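DUF596 domain-containing protein (Neisseria meningitidis, PDB 2O5H) is of unknown function, a small alpha-beta protein of the DUF596 family whose assembly holds two copies of the chain. Local coordinates at residues Y16-T27 against A54-R65. Residues are numbered along the deposited sequence; the frame is centred on the assembly and turned at random.
Sequences YQDRLEEDVEFT and AFFILFKELLRR
Leu58 is the knob of this helix pair: its side chain enters a hollow walled by Tyr16, Asp23, Val24 and Thr27. Leu58 CG is anti to the backbone N (chi1 173°), placing Leu58 CD1 3.6 Å from Val24 CG2, while Leu58 CB and CD2 lie against the Tyr16 hydroxyl. The axes of helices 20-27 and 54-64 approach to 10.3 Å and cross at -62°. At one end the Tyr16 ring packs across the start of segment 54-65, with the Ala54 carbonyl oxygen over one face. Ala54 CB makes an off-centre CH-pi contact, 4.2 Å from the ring centroid, and Ile57 CG2 reaches Tyr16 CD2 obliquely at 3.7 Å. Leu20 CD1 fits between Ile57, Leu58 and Glu61, and further along, Leu62 CD2 fills the dip between Val24 CG1 and Thr27 OG1.

Tyr16 OH donates to the anti lone pair of Asp23 OD2 (2.7 Å), and NE and NH2 of Arg19 both converge on that oxygen; Asp23 OD1 is bonded by Tyr30 of the second subunit. At the exposed edge Arg65 pairs NH1 with Glu21 OE1 at 2.8 Å and NH2 with Glu21 OE2 at 3.0 Å, the two planes only 18° apart; Val24 CG1 covers one guanidinium face. An apolar core thus joins the helices, a solvent-side ion pair joins Glu21 to the end of segment 54-65, and the buried Asp23 carboxylate, probably kept anionic by Arg19, ties the tyrosine wall to the dimer interface.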
loop_
_atom_site.group_PDB
_atom_site.type_symbol
_atom_site.label_atom_id
_atom_site.label_comp_id
_atom_site.label_asym_id
_atom_site.label_seq_id
_atom_site.Cartn_x
_atom_site.Cartn_y
_atom_site.Cartn_z
ATOM N N TYR A 16 -3.338 19.939 2.578
ATOM C CA TYR A 16 -3.520 18.495 2.832
ATOM C C TYR A 16 -4.592 18.230 3.905
ATOM O O TYR A 16 -5.311 17.216 3.873
ATOM C CB TYR A 16 -2.180 17.755 3.121
ATOM C CG TYR A 16 -2.426 16.265 3.357
ATOM C CD1 TYR A 16 -2.672 15.398 2.283
ATOM C CD2 TYR A 16 -2.487 15.750 4.654
ATOM C CE1 TYR A 16 -2.941 14.067 2.490
ATOM C CE2 TYR A 16 -2.784 14.418 4.890
ATOM C CZ TYR A 16 -3.013 13.574 3.808
ATOM O OH TYR A 16 -3.291 12.252 4.066
ATOM N N GLN A 17 -4.764 19.194 4.812
ATOM C CA GLN A 17 -5.734 19.095 5.904
ATOM C C GLN A 17 -7.134 18.680 5.491
ATOM O O GLN A 17 -7.802 17.962 6.229
ATOM C CB GLN A 17 -5.771 20.402 6.700
ATOM C CG GLN A 17 -5.753 20.193 8.222
ATOM C CD GLN A 17 -4.576 19.322 8.707
ATOM O OE1 GLN A 17 -3.519 19.240 8.059
ATOM N NE2 GLN A 17 -4.762 18.679 9.860
ATOM N N ASP A 18 -7.579 19.104 4.309
ATOM C CA ASP A 18 -8.942 18.821 3.830
ATOM C C ASP A 18 -9.176 17.381 3.303
ATOM O O ASP A 18 -10.308 17.024 2.940
ATOM C CB ASP A 18 -9.354 19.828 2.746
ATOM C CG ASP A 18 -8.873 21.250 3.032
ATOM O OD1 ASP A 18 -8.539 21.578 4.196
ATOM O OD2 ASP A 18 -8.841 22.051 2.076
ATOM N N ARG A 19 -8.126 16.570 3.221
ATOM C CA ARG A 19 -8.307 15.124 2.910
ATOM C C ARG A 19 -7.742 14.218 3.999
ATOM O O ARG A 19 -7.780 12.987 3.868
ATOM C CB ARG A 19 -7.679 14.765 1.556
ATOM C CG ARG A 19 -6.165 15.098 1.464
ATOM C CD ARG A 19 -5.583 14.665 0.147
ATOM N NE ARG A 19 -5.349 13.209 0.057
ATOM C CZ ARG A 19 -5.246 12.555 -1.080
ATOM N NH1 ARG A 19 -5.418 13.220 -2.220
ATOM N NH2 ARG A 19 -4.986 11.233 -1.081
ATOM N N LEU A 20 -7.201 14.808 5.069
ATOM C CA LEU A 20 -6.525 14.029 6.112
ATOM C C LEU A 20 -7.423 12.928 6.701
ATOM O O LEU A 20 -6.994 11.787 6.832
ATOM C CB LEU A 20 -5.968 14.942 7.223
ATOM C CG LEU A 20 -5.396 14.318 8.508
ATOM C CD1 LEU A 20 -4.235 13.357 8.235
ATOM C CD2 LEU A 20 -4.907 15.355 9.483
ATOM N N GLU A 21 -8.662 13.279 7.044
ATOM C CA GLU A 21 -9.555 12.356 7.767
ATOM C C GLU A 21 -9.931 11.175 6.906
ATOM O O GLU A 21 -9.933 10.028 7.360
ATOM C CB GLU A 21 -10.811 13.066 8.274
ATOM C CG GLU A 21 -10.551 14.003 9.448
ATOM C CD GLU A 21 -9.873 13.297 10.620
ATOM O OE1 GLU A 21 -10.198 12.104 10.859
ATOM O OE2 GLU A 21 -9.028 13.941 11.303
ATOM N N GLU A 22 -10.235 11.474 5.650
ATOM C CA GLU A 22 -10.547 10.457 4.668
ATOM C C GLU A 22 -9.359 9.491 4.513
ATOM O O GLU A 22 -9.537 8.253 4.428
ATOM C CB GLU A 22 -10.838 11.152 3.343
ATOM C CG GLU A 22 -11.851 10.445 2.466
ATOM C CD GLU A 22 -11.457 10.490 0.997
ATOM O OE1 GLU A 22 -11.240 11.625 0.486
ATOM O OE2 GLU A 22 -11.355 9.393 0.368
ATOM N N ASP A 23 -8.143 10.036 4.441
ATOM C CA ASP A 23 -6.959 9.202 4.283
ATOM C C ASP A 23 -6.689 8.380 5.552
ATOM O O ASP A 23 -6.299 7.234 5.475
ATOM C CB ASP A 23 -5.723 10.069 3.921
ATOM C CG ASP A 23 -5.760 10.583 2.466
ATOM O OD1 ASP A 23 -6.703 10.228 1.726
ATOM O OD2 ASP A 23 -4.846 11.348 2.065
ATOM N N VAL A 24 -6.882 8.998 6.720
ATOM C CA VAL A 24 -6.854 8.296 8.000
ATOM C C VAL A 24 -7.877 7.137 8.044
ATOM O O VAL A 24 -7.509 5.991 8.326
ATOM C CB VAL A 24 -6.994 9.280 9.220
ATOM C CG1 VAL A 24 -7.268 8.523 10.523
ATOM C CG2 VAL A 24 -5.711 10.115 9.358
ATOM N N GLU A 25 -9.135 7.455 7.733
ATOM C CA GLU A 25 -10.205 6.463 7.659
ATOM C C GLU A 25 -9.784 5.263 6.790
ATOM O O GLU A 25 -9.803 4.109 7.245
ATOM C CB GLU A 25 -11.505 7.125 7.170
ATOM C CG GLU A 25 -12.169 8.046 8.233
ATOM C CD GLU A 25 -13.169 9.073 7.672
ATOM O OE1 GLU A 25 -13.682 8.897 6.559
ATOM O OE2 GLU A 25 -13.435 10.084 8.354
ATOM N N PHE A 26 -9.325 5.558 5.574
ATOM C CA PHE A 26 -8.945 4.538 4.584
ATOM C C PHE A 26 -7.820 3.622 5.110
ATOM O O PHE A 26 -7.973 2.423 5.112
ATOM C CB PHE A 26 -8.535 5.170 3.239
ATOM C CG PHE A 26 -7.980 4.168 2.217
ATOM C CD1 PHE A 26 -8.819 3.175 1.666
ATOM C CD2 PHE A 26 -6.639 4.244 1.802
ATOM C CE1 PHE A 26 -8.315 2.245 0.731
ATOM C CE2 PHE A 26 -6.133 3.325 0.844
ATOM C CZ PHE A 26 -6.982 2.325 0.316
ATOM N N THR A 27 -6.729 4.206 5.603
ATOM C CA THR A 27 -5.552 3.420 6.038
ATOM C C THR A 27 -5.833 2.616 7.347
ATOM O O THR A 27 -5.343 1.494 7.512
ATOM C CB THR A 27 -4.322 4.347 6.200
ATOM O OG1 THR A 27 -4.697 5.410 7.079
ATOM C CG2 THR A 27 -3.926 4.947 4.812
ATOM N N ALA A 54 2.792 15.425 2.538
ATOM C CA ALA A 54 1.510 14.755 2.760
ATOM C C ALA A 54 1.714 13.421 3.483
ATOM O O ALA A 54 1.017 13.111 4.496
ATOM C CB ALA A 54 0.831 14.526 1.438
ATOM N N PHE A 55 2.666 12.636 2.983
ATOM C CA PHE A 55 2.975 11.402 3.648
ATOM C C PHE A 55 3.256 11.602 5.143
ATOM O O PHE A 55 2.699 10.889 5.976
ATOM C CB PHE A 55 4.124 10.659 2.956
ATOM C CG PHE A 55 4.594 9.441 3.728
ATOM C CD1 PHE A 55 4.035 8.183 3.479
ATOM C CD2 PHE A 55 5.612 9.559 4.702
ATOM C CE1 PHE A 55 4.472 7.049 4.176
ATOM C CE2 PHE A 55 6.038 8.438 5.414
ATOM C CZ PHE A 55 5.471 7.194 5.154
ATOM N N PHE A 56 4.127 12.547 5.489
ATOM C CA PHE A 56 4.499 12.750 6.888
ATOM C C PHE A 56 3.369 13.287 7.740
ATOM O O PHE A 56 3.315 12.999 8.935
ATOM C CB PHE A 56 5.786 13.605 7.009
ATOM C CG PHE A 56 7.026 12.820 6.713
ATOM C CD1 PHE A 56 7.367 11.718 7.526
ATOM C CD2 PHE A 56 7.808 13.100 5.602
ATOM C CE1 PHE A 56 8.489 10.954 7.245
ATOM C CE2 PHE A 56 8.984 12.303 5.319
ATOM C CZ PHE A 56 9.314 11.259 6.146
ATOM N N ILE A 57 2.450 14.061 7.158
ATOM C CA ILE A 57 1.304 14.536 7.955
ATOM C C ILE A 57 0.415 13.331 8.315
ATOM O O ILE A 57 -0.062 13.203 9.439
ATOM C CB ILE A 57 0.450 15.588 7.208
ATOM C CG1 ILE A 57 1.263 16.871 7.000
ATOM C CG2 ILE A 57 -0.881 15.916 7.985
ATOM C CD1 ILE A 57 0.725 17.728 5.879
ATOM N N LEU A 58 0.212 12.440 7.348
ATOM C CA LEU A 58 -0.675 11.310 7.548
ATOM C C LEU A 58 -0.023 10.347 8.549
ATOM O O LEU A 58 -0.656 9.901 9.497
ATOM C CB LEU A 58 -0.947 10.601 6.210
ATOM C CG LEU A 58 -1.752 9.266 6.210
ATOM C CD1 LEU A 58 -3.181 9.450 6.826
ATOM C CD2 LEU A 58 -1.830 8.763 4.773
ATOM N N PHE A 59 1.231 10.020 8.277
ATOM C CA PHE A 59 2.090 9.188 9.128
ATOM C C PHE A 59 2.035 9.682 10.574
ATOM O O PHE A 59 1.741 8.906 11.492
ATOM C CB PHE A 59 3.476 9.307 8.510
ATOM C CG PHE A 59 4.603 8.651 9.234
ATOM C CD1 PHE A 59 4.881 7.302 9.040
ATOM C CD2 PHE A 59 5.494 9.434 9.996
ATOM C CE1 PHE A 59 6.017 6.710 9.657
ATOM C CE2 PHE A 59 6.619 8.870 10.612
ATOM C CZ PHE A 59 6.883 7.505 10.433
ATOM N N LYS A 60 2.327 10.965 10.794
ATOM C CA LYS A 60 2.317 11.501 12.145
ATOM C C LYS A 60 0.933 11.465 12.776
ATOM O O LYS A 60 0.802 11.199 13.966
ATOM C CB LYS A 60 2.859 12.936 12.221
ATOM C CG LYS A 60 4.356 13.033 11.964
ATOM C CD LYS A 60 4.993 14.183 12.703
ATOM C CE LYS A 60 4.381 15.553 12.359
ATOM N NZ LYS A 60 4.459 15.881 10.914
ATOM N N GLU A 61 -0.114 11.718 12.002
ATOM C CA GLU A 61 -1.453 11.700 12.633
ATOM C C GLU A 61 -1.872 10.282 13.088
ATOM O O GLU A 61 -2.484 10.097 14.161
ATOM C CB GLU A 61 -2.488 12.295 11.693
ATOM C CG GLU A 61 -3.845 12.498 12.302
ATOM C CD GLU A 61 -3.873 13.620 13.351
ATOM O OE1 GLU A 61 -2.840 14.281 13.613
ATOM O OE2 GLU A 61 -4.968 13.848 13.913
ATOM N N LEU A 62 -1.514 9.282 12.295
ATOM C CA LEU A 62 -1.798 7.917 12.672
ATOM C C LEU A 62 -1.012 7.518 13.913
ATOM O O LEU A 62 -1.570 6.861 14.804
ATOM C CB LEU A 62 -1.504 6.967 11.512
ATOM C CG LEU A 62 -2.395 7.156 10.286
ATOM C CD1 LEU A 62 -1.694 6.500 9.071
ATOM C CD2 LEU A 62 -3.736 6.514 10.514
ATOM N N LEU A 63 0.267 7.906 13.971
ATOM C CA LEU A 63 1.097 7.640 15.161
ATOM C C LEU A 63 0.512 8.346 16.378
ATOM O O LEU A 63 0.364 7.726 17.437
ATOM C CB LEU A 63 2.559 8.051 14.949
ATOM C CG LEU A 63 3.373 7.278 13.901
ATOM C CD1 LEU A 63 4.684 8.043 13.585
ATOM C CD2 LEU A 63 3.643 5.853 14.380
ATOM N N ARG A 64 0.160 9.624 16.204
ATOM C CA ARG A 64 -0.352 10.473 17.285
ATOM C C ARG A 64 -1.663 9.970 17.897
ATOM O O ARG A 64 -1.896 10.104 19.110
ATOM C CB ARG A 64 -0.580 11.895 16.779
ATOM C CG ARG A 64 -0.178 12.953 17.787
ATOM C CD ARG A 64 -1.283 13.934 18.178
ATOM N NE ARG A 64 -2.200 14.329 17.108
ATOM C CZ ARG A 64 -3.491 13.994 17.049
ATOM N NH1 ARG A 64 -4.052 13.230 17.986
ATOM N NH2 ARG A 64 -4.232 14.428 16.044
ATOM N N ARG A 65 -2.526 9.426 17.043
ATOM C CA ARG A 65 -3.803 8.907 17.458
ATOM C C ARG A 65 -3.686 7.474 17.998
ATOM O O ARG A 65 -4.655 6.895 18.455
ATOM C CB ARG A 65 -4.804 9.050 16.314
ATOM C CG ARG A 65 -5.468 10.400 16.347
ATOM C CD ARG A 65 -5.623 11.043 15.001
ATOM N NE ARG A 65 -6.891 10.754 14.363
ATOM C CZ ARG A 65 -7.485 11.508 13.431
ATOM N NH1 ARG A 65 -8.643 11.119 12.918
ATOM N NH2 ARG A 65 -6.961 12.646 13.012
#